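Side-chain contacts in levansucrase (Bacillus megaterium, PDB 3OM4), which belongs to the levansucrase/invertase family, whose members share a catalytic domain built as a five-bladed beta-propeller: residues S16-R20 with D21-K25; P372-T376 with G377-H381; V431-G435 with S436-V440. The protein carries 1 engineered substitution. All coordinates share one frame; numbering follows the deposited sequence. Where two conformers were deposited one is given.

Interaction 1. Residues S16-R20 with D21-K25; sequences SHITR and DNMVK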
loop_
_atom_site.group_PDB
_atom_site.type_symbol
_atom_site.label_atom_id
_atom_site.label_comp_id
_atom_site.label_asym_id
_atom_site.label_seq_id
_atom_site.Cartn_x
_atom_site.Cartn_y
_atom_site.Cartn_z
ATOM N N SER A 16 -1.308 -11.092 15.039
ATOM C CA SER A 16 -1.879 -9.862 15.581
ATOM C C SER A 16 -3.166 -9.472 14.866
ATOM O O SER A 16 -3.450 -9.952 13.765
ATOM C CB SER A 16 -0.856 -8.727 15.517
ATOM O OG SER A 16 0.264 -9.041 16.323
ATOM N N HIS A 17 -3.952 -8.603 15.496
ATOM C CA HIS A 17 -5.230 -8.204 14.925
ATOM C C HIS A 17 -5.539 -6.738 15.148
ATOM O O HIS A 17 -5.254 -6.182 16.211
ATOM C CB HIS A 17 -6.362 -9.076 15.472
ATOM C CG HIS A 17 -6.136 -10.539 15.265
ATOM N ND1 HIS A 17 -6.332 -11.155 14.048
ATOM C CD2 HIS A 17 -5.695 -11.501 16.109
ATOM C CE1 HIS A 17 -6.034 -12.437 14.154
ATOM N NE2 HIS A 17 -5.648 -12.674 15.395
ATOM N N ILE A 18 -6.105 -6.127 14.115
ATOM C CA ILE A 18 -6.677 -4.798 14.204
ATOM C C ILE A 18 -8.083 -4.998 14.756
ATOM O O ILE A 18 -8.963 -5.522 14.069
ATOM C CB ILE A 18 -6.689 -4.109 12.821
ATOM C CG1 ILE A 18 -5.250 -3.981 12.304
ATOM C CG2 ILE A 18 -7.385 -2.748 12.895
ATOM C CD1 ILE A 18 -5.116 -3.561 10.849
ATOM N N THR A 19 -8.276 -4.618 16.017
ATOM C CA THR A 19 -9.491 -4.992 16.741
ATOM C C THR A 19 -10.608 -3.964 16.635
ATOM O O THR A 19 -10.362 -2.766 16.464
ATOM C CB THR A 19 -9.208 -5.289 18.238
ATOM O OG1 THR A 19 -8.765 -4.095 18.896
ATOM C CG2 THR A 19 -8.148 -6.373 18.385
ATOM N N ARG A 20 -11.841 -4.452 16.746
ATOM C CA ARG A 20 -13.017 -3.592 16.733
ATOM C C ARG A 20 -12.972 -2.561 17.862
ATOM O O ARG A 20 -13.363 -1.414 17.666
ATOM C CB ARG A 20 -14.296 -4.425 16.804
ATOM C CG ARG A 20 -14.461 -5.383 15.628
ATOM C CD ARG A 20 -15.885 -5.895 15.509
ATOM N NE ARG A 20 -16.824 -4.828 15.172
ATOM C CZ ARG A 20 -17.112 -4.429 13.936
ATOM N NH1 ARG A 20 -16.536 -5.005 12.889
ATOM N NH2 ARG A 20 -17.984 -3.448 13.747
ATOM N N ASP A 21 -12.465 -2.968 19.023
ATOM C CA ASP A 21 -12.358 -2.073 20.177
ATOM C C ASP A 21 -11.438 -0.888 19.907
ATOM O O ASP A 21 -11.748 0.241 20.286
ATOM C CB ASP A 21 -11.893 -2.832 21.419
ATOM C CG ASP A 21 -12.134 -2.057 22.698
ATOM O OD1 ASP A 21 -13.264 -1.554 22.892
ATOM O OD2 ASP A 21 -11.193 -1.951 23.510
ATOM N N ASN A 22 -10.313 -1.141 19.247
ATOM C CA ASN A 22 -9.401 -0.062 18.888
ATOM C C ASN A 22 -9.965 0.855 17.809
ATOM O O ASN A 22 -9.808 2.073 17.883
ATOM C CB ASN A 22 -8.030 -0.612 18.501
ATOM C CG ASN A 22 -7.213 -1.030 19.715
ATOM O OD1 ASN A 22 -7.325 -0.430 20.786
ATOM N ND2 ASN A 22 -6.389 -2.052 19.553
ATOM N N MET A 23 -10.650 0.266 16.832
ATOM C CA MET A 23 -11.259 1.029 15.743
ATOM C C MET A 23 -12.399 1.947 16.196
ATOM O O MET A 23 -12.496 3.086 15.725
ATOM C CB MET A 23 -11.732 0.090 14.631
ATOM C CG MET A 23 -10.610 -0.658 13.910
ATOM S SD MET A 23 -9.444 0.431 13.072
ATOM C CE MET A 23 -8.107 0.518 14.251
ATOM N N VAL A 24 -13.244 1.464 17.112
ATOM C CA VAL A 24 -14.377 2.262 17.603
ATOM C C VAL A 24 -13.920 3.500 18.376
ATOM O O VAL A 24 -14.656 4.484 18.470
ATOM C CB VAL A 24 -15.410 1.442 18.449
ATOM C CG1 VAL A 24 -16.011 0.300 17.628
ATOM C CG2 VAL A 24 -14.799 0.933 19.757
ATOM N N LYS A 25 -12.697 3.462 18.900
ATOM C CA LYS A 25 -12.133 4.594 19.639
ATOM C C LYS A 25 -11.598 5.702 18.727
ATOM O O LYS A 25 -11.344 6.821 19.185
ATOM C CB LYS A 25 -11.032 4.117 20.586
ATOM C CG LYS A 25 -11.540 3.303 21.770
ATOM C CD LYS A 25 -10.375 2.714 22.549
ATOM C CE LYS A 25 -10.809 2.155 23.896
ATOM N NZ LYS A 25 -11.569 0.883 23.776
#

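Interaction 2. Residues P372-T376 with G377-H381; sequences PLNDT and GLVLH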
loop_
_atom_site.group_PDB
_atom_site.type_symbol
_atom_site.label_atom_id
_atom_site.label_comp_id
_atom_site.label_asym_id
_atom_site.label_seq_id
_atom_site.Cartn_x
_atom_site.Cartn_y
_atom_site.Cartn_z
ATOM N N PRO A 372 -0.810 -1.565 18.617
ATOM C CA PRO A 372 -1.252 -0.338 17.941
ATOM C C PRO A 372 -0.528 0.932 18.392
ATOM O O PRO A 372 -0.364 1.169 19.595
ATOM C CB PRO A 372 -2.744 -0.258 18.288
ATOM C CG PRO A 372 -2.905 -1.082 19.523
ATOM C CD PRO A 372 -1.880 -2.166 19.438
ATOM N N LEU A 373 -0.102 1.738 17.422
ATOM C CA LEU A 373 0.464 3.054 17.709
ATOM C C LEU A 373 -0.634 3.996 18.194
ATOM O O LEU A 373 -1.771 3.932 17.718
ATOM C CB LEU A 373 1.158 3.634 16.474
ATOM C CG LEU A 373 2.356 2.871 15.890
ATOM C CD1 LEU A 373 2.760 3.460 14.552
ATOM C CD2 LEU A 373 3.548 2.854 16.838
ATOM N N ASN A 374 -0.296 4.853 19.155
ATOM C CA ASN A 374 -1.251 5.807 19.728
ATOM C C ASN A 374 -2.500 5.110 20.277
ATOM O O ASN A 374 -3.622 5.608 20.143
ATOM C CB ASN A 374 -1.612 6.885 18.695
ATOM C CG ASN A 374 -0.386 7.505 18.056
ATOM O OD1 ASN A 374 0.445 8.103 18.741
ATOM N ND2 ASN A 374 -0.255 7.354 16.739
ATOM N N ASP A 375 -2.275 3.940 20.873
ATOM C CA ASP A 375 -3.298 3.138 21.548
ATOM C C ASP A 375 -4.284 2.447 20.609
ATOM O O ASP A 375 -4.705 1.325 20.875
ATOM C CB ASP A 375 -4.044 3.957 22.612
ATOM C CG ASP A 375 -3.115 4.528 23.670
ATOM O OD1 ASP A 375 -3.282 5.711 24.024
ATOM O OD2 ASP A 375 -2.214 3.801 24.144
ATOM N N THR A 376 -4.647 3.118 19.519
ATOM C CA THR A 376 -5.735 2.659 18.656
ATOM C C THR A 376 -5.259 2.154 17.301
ATOM O O THR A 376 -5.990 1.441 16.613
ATOM C CB THR A 376 -6.734 3.793 18.379
ATOM O OG1 THR A 376 -6.088 4.801 17.590
ATOM C CG2 THR A 376 -7.255 4.400 19.686
ATOM N N GLY A 377 -4.049 2.547 16.911
ATOM C CA GLY A 377 -3.549 2.258 15.572
ATOM C C GLY A 377 -3.628 3.447 14.633
ATOM O O GLY A 377 -3.039 3.423 13.556
ATOM N N LEU A 378 -4.357 4.490 15.027
ATOM C CA LEU A 378 -4.439 5.707 14.216
ATOM C C LEU A 378 -3.082 6.405 14.077
ATOM O O LEU A 378 -2.410 6.671 15.070
ATOM C CB LEU A 378 -5.480 6.678 14.793
ATOM C CG LEU A 378 -5.642 8.043 14.116
ATOM C CD1 LEU A 378 -6.169 7.913 12.690
ATOM C CD2 LEU A 378 -6.558 8.920 14.937
ATOM N N VAL A 379 -2.681 6.676 12.834
ATOM C CA VAL A 379 -1.505 7.508 12.568
ATOM C C VAL A 379 -1.889 8.744 11.747
ATOM O O VAL A 379 -1.517 9.867 12.100
ATOM C CB VAL A 379 -0.363 6.725 11.873
ATOM C CG1 VAL A 379 0.831 7.642 11.612
ATOM C CG2 VAL A 379 0.071 5.535 12.722
ATOM N N LEU A 380 -2.636 8.530 10.664
ATOM C CA LEU A 380 -3.097 9.622 9.804
ATOM C C LEU A 380 -4.592 9.551 9.519
ATOM O O LEU A 380 -5.152 8.467 9.357
ATOM C CB LEU A 380 -2.321 9.646 8.482
ATOM C CG LEU A 380 -0.815 9.928 8.524
ATOM C CD1 LEU A 380 -0.229 9.828 7.133
ATOM C CD2 LEU A 380 -0.519 11.296 9.120
ATOM N N HIS A 381 -5.228 10.720 9.470
ATOM C CA HIS A 381 -6.639 10.835 9.126
ATOM C C HIS A 381 -6.833 11.909 8.057
ATOM O O HIS A 381 -6.455 13.070 8.245
ATOM C CB HIS A 381 -7.488 11.123 10.372
ATOM C CG HIS A 381 -8.948 11.315 10.087
ATOM N ND1 HIS A 381 -9.654 12.408 10.541
ATOM C CD2 HIS A 381 -9.830 10.558 9.394
ATOM C CE1 HIS A 381 -10.911 12.314 10.143
ATOM N NE2 HIS A 381 -11.044 11.202 9.443
#

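Interaction 3. Residues V431-G435 with S436-V440; sequences VNIDG and SKTSV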
loop_
_atom_site.group_PDB
_atom_site.type_symbol
_atom_site.label_atom_id
_atom_site.label_comp_id
_atom_site.label_asym_id
_atom_site.label_seq_id
_atom_site.Cartn_x
_atom_site.Cartn_y
_atom_site.Cartn_z
ATOM N N VAL A 431 6.114 13.055 9.789
ATOM C CA VAL A 431 5.525 12.442 10.970
ATOM C C VAL A 431 6.649 12.001 11.905
ATOM O O VAL A 431 7.573 11.292 11.495
ATOM C CB VAL A 431 4.599 11.248 10.604
ATOM C CG1 VAL A 431 4.301 10.381 11.822
ATOM C CG2 VAL A 431 3.299 11.756 9.986
ATOM N N ASN A 432 6.574 12.459 13.151
ATOM C CA ASN A 432 7.512 12.069 14.191
ATOM C C ASN A 432 7.139 10.705 14.760
ATOM O O ASN A 432 5.963 10.447 15.025
ATOM C CB ASN A 432 7.513 13.118 15.308
ATOM C CG ASN A 432 8.464 12.771 16.439
ATOM O OD1 ASN A 432 8.062 12.186 17.444
ATOM N ND2 ASN A 432 9.731 13.123 16.276
ATOM N N ILE A 433 8.137 9.840 14.927
ATOM C CA ILE A 433 7.939 8.532 15.550
ATOM C C ILE A 433 8.727 8.460 16.857
ATOM O O ILE A 433 9.951 8.625 16.861
ATOM C CB ILE A 433 8.388 7.363 14.623
ATOM C CG1 ILE A 433 7.853 7.527 13.189
ATOM C CG2 ILE A 433 8.014 6.002 15.230
ATOM C CD1 ILE A 433 6.345 7.419 13.032
ATOM N N ASP A 434 8.023 8.220 17.960
ATOM C CA ASP A 434 8.654 8.122 19.276
ATOM C C ASP A 434 8.045 6.976 20.079
ATOM O O ASP A 434 6.992 7.129 20.702
ATOM C CB ASP A 434 8.527 9.448 20.038
ATOM C CG ASP A 434 9.452 9.531 21.250
ATOM O OD1 ASP A 434 10.282 8.617 21.459
ATOM O OD2 ASP A 434 9.352 10.527 21.996
ATOM N N GLY A 435 8.717 5.827 20.058
ATOM C CA GLY A 435 8.217 4.628 20.725
ATOM C C GLY A 435 6.954 4.139 20.045
ATOM O O GLY A 435 6.972 3.824 18.858
ATOM N N SER A 436 5.855 4.090 20.797
ATOM C CA SER A 436 4.553 3.704 20.250
ATOM C C SER A 436 3.655 4.914 19.965
ATOM O O SER A 436 2.446 4.770 19.775
ATOM C CB SER A 436 3.844 2.716 21.183
ATOM O OG SER A 436 3.634 3.284 22.463
ATOM N N LYS A 437 4.261 6.099 19.933
ATOM C CA LYS A 437 3.535 7.345 19.701
ATOM C C LYS A 437 4.002 7.994 18.405
ATOM O O LYS A 437 5.191 7.971 18.085
ATOM C CB LYS A 437 3.737 8.320 20.871
ATOM C CG LYS A 437 3.460 7.729 22.259
ATOM C CD LYS A 437 1.998 7.858 22.658
ATOM C CE LYS A 437 1.639 6.904 23.790
ATOM N NZ LYS A 437 1.499 5.495 23.320
ATOM N N THR A 438 3.062 8.556 17.652
ATOM C CA THR A 438 3.395 9.311 16.445
ATOM C C THR A 438 2.687 10.660 16.459
ATOM O O THR A 438 1.689 10.834 17.160
ATOM C CB THR A 438 3.014 8.553 15.139
ATOM O OG1 THR A 438 1.598 8.606 14.939
ATOM C CG2 THR A 438 3.469 7.096 15.186
ATOM N N SER A 439 3.204 11.612 15.686
ATOM C CA SER A 439 2.542 12.899 15.511
ATOM C C SER A 439 2.941 13.571 14.210
ATOM O O SER A 439 4.106 13.535 13.816
ATOM C CB SER A 439 2.845 13.847 16.674
ATOM O OG SER A 439 2.249 15.116 16.442
ATOM N N VAL A 440 1.960 14.193 13.561
ATOM C CA VAL A 440 2.209 15.027 12.390
ATOM C C VAL A 440 3.054 16.216 12.833
ATOM O O VAL A 440 2.730 16.886 13.821
ATOM C CB VAL A 440 0.891 15.507 11.738
ATOM C CG1 VAL A 440 1.166 16.522 10.632
ATOM C CG2 VAL A 440 0.107 14.325 11.183
#

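Interaction 1. Residues S16-R20 with D21-K25
The methyl end of Met23 comes up against the CG2 branch of Ile18, with CE and CG2 3.6 Å apart. The two residues stand on either side of Thr19, which is the N-cap of helix 20-24. Ile18 just before the cap and Met23 four places after it form a hydrophobic staple. Their side chains cross obliquely instead of running alongside each other. Met23, bent at chi2 (-61°) and again at chi3, folds SD and CE back over the start of the helix, so that SD also sits 3.8 Å from Ile18 CG2. Strand 306-315 supplies Ile314 as a further neighbour of Ile18, while Met23 also touches Met346 and Ile348.

Thr19 does the capping itself. With chi1 at 65°, its OG1 is held between the backbone N and the carbonyl carbon, from where it accepts a weak bond of 3.4 Å from Asn22 N. The CB of Asn22 packs 3.6 Å from Thr19 OG1, so the hydroxyl meets side chain as well as backbone. Behind this, the first helical bonds run from Met23 N to Thr19 O (3.1 Å) and from Val24 N to Arg20 O (2.9 Å).

The guanidinium group of Arg20 forms a salt bridge with Glu275 of helix 269-281 and donates to Thr347 O, which ties the first turn of the helix to its surroundings. Asp21 has a partner closer by: the Lys25 chain runs back to it, and Lys25 NZ forms a salt bridge with Asp21 OD2 at 2.9 Å, a weak hydrogen bond by its geometry.

Interaction 2. Residues P372-T376 with G377-H381
Thr376 OG1 is gripped from two directions: Leu378 N donates to it at 3.1 Å, nearly straight at 166°, and Gln29 OE1 is its hydrogen-bonded partner from helix 26-29. The bond to the main chain two residues on makes an ST turn, set by a chi1 of 67° that swings OG1 back between the backbone N and the carbonyl carbon. This turn lies within a break in strand 371-382, an outer strand of a four-stranded antiparallel sheet consistent with a propeller blade.

The break is closed by Gly377 N, which donates to Leu373 O at 2.8 Å. At the positive phi of Gly377 a CB would jam against Thr376 O, so the position calls for glycine. Where the chain resumes its extended course, the amide of Asn374 bridges back to it: ND2 meets Leu378 O at 2.8 Å, coming nearly head-on to the C=O but with that oxygen 15° out of the amide plane. Two different side chains thus hold the N-H and the carbonyl of one residue, Leu378.

Farther on, Val379 and Leu380 both face Met358 of strand 356-363, a classic beta bulge. Apolar packing bridges the break too, with Leu373 CD1 resting 3.9 Å from Val379 CG2.

Interaction 3. Residues V431-G435 with S436-V440
Val431 and Val440 face each other as a non-hydrogen-bonded pair in a two-residue beta hairpin, whose strands 424-434 and 437-448 meet through a type II' turn from Asp434 to Lys437. The short strand segments run antiparallel, at 164° to each other.

Backbone bonds do most of the joining. Asn432 and Ser439 form one hydrogen-bonded pair, its shorter link being Asn432 N to Ser439 O at 2.8 Å. Asp434 and Lys437 form the other, just at the turn. There Asp434 N reaches Lys437 O at 2.8 Å, and Lys437 N returns the bond to Asp434 O at 3.0 Å. Two CA-H...O contacts add to the ladder, the closer one setting Thr438 CA 3.1 Å from Asn432 O.

Apolar contacts lie on the face bearing Val431, Ile433, Thr438 and Val440. Val431 CG1, anti to its own N (chi1 164°), lies across Thr438, 4.0 Å from its CB. Val431 CG2 faces Val440 CG2 more loosely, at 4.3 Å. Leu380 of strand 371-382 packs against both valines.

Polar side chains behave differently on the two faces. On the face bearing Asn432 and Ser439, the hydroxyl of Ser439 donates to Val440 O at 3.2 Å, and at the turn Lys437 NZ bonds weakly to Ser436 OG. The hairpin is thus set by its main chain: its packed face is mainly apolar, the one hydroxyl there, Thr438 OG1, being satisfied by Asn374, while Asn432, Asp434, Lys437 and Ser439 occupy the more exposed face.

How the interactions relate
The three contacts follow one another along the chain, and 372-381 sits between the other two in space, its centre 10 Å from each. Interaction 1 meets interaction 2 by packing: Met23 CE lies 3.3 Å from Thr376 O. Interactions 2 and 3 are bonded more firmly. Asn374 N probably donates to Ser436 O at 2.8 Å, and with its side-chain amide 2.9 Å away (ND2 to Thr438 OG1) one asparagine joins two neighbouring four-stranded sheets. Interactions 1 and 3 do not touch; their nearest atoms are about 11 Å apart. The bound calcium ion is about 13 Å from the side chain of Arg20 in interaction 1, too far for direct coordination.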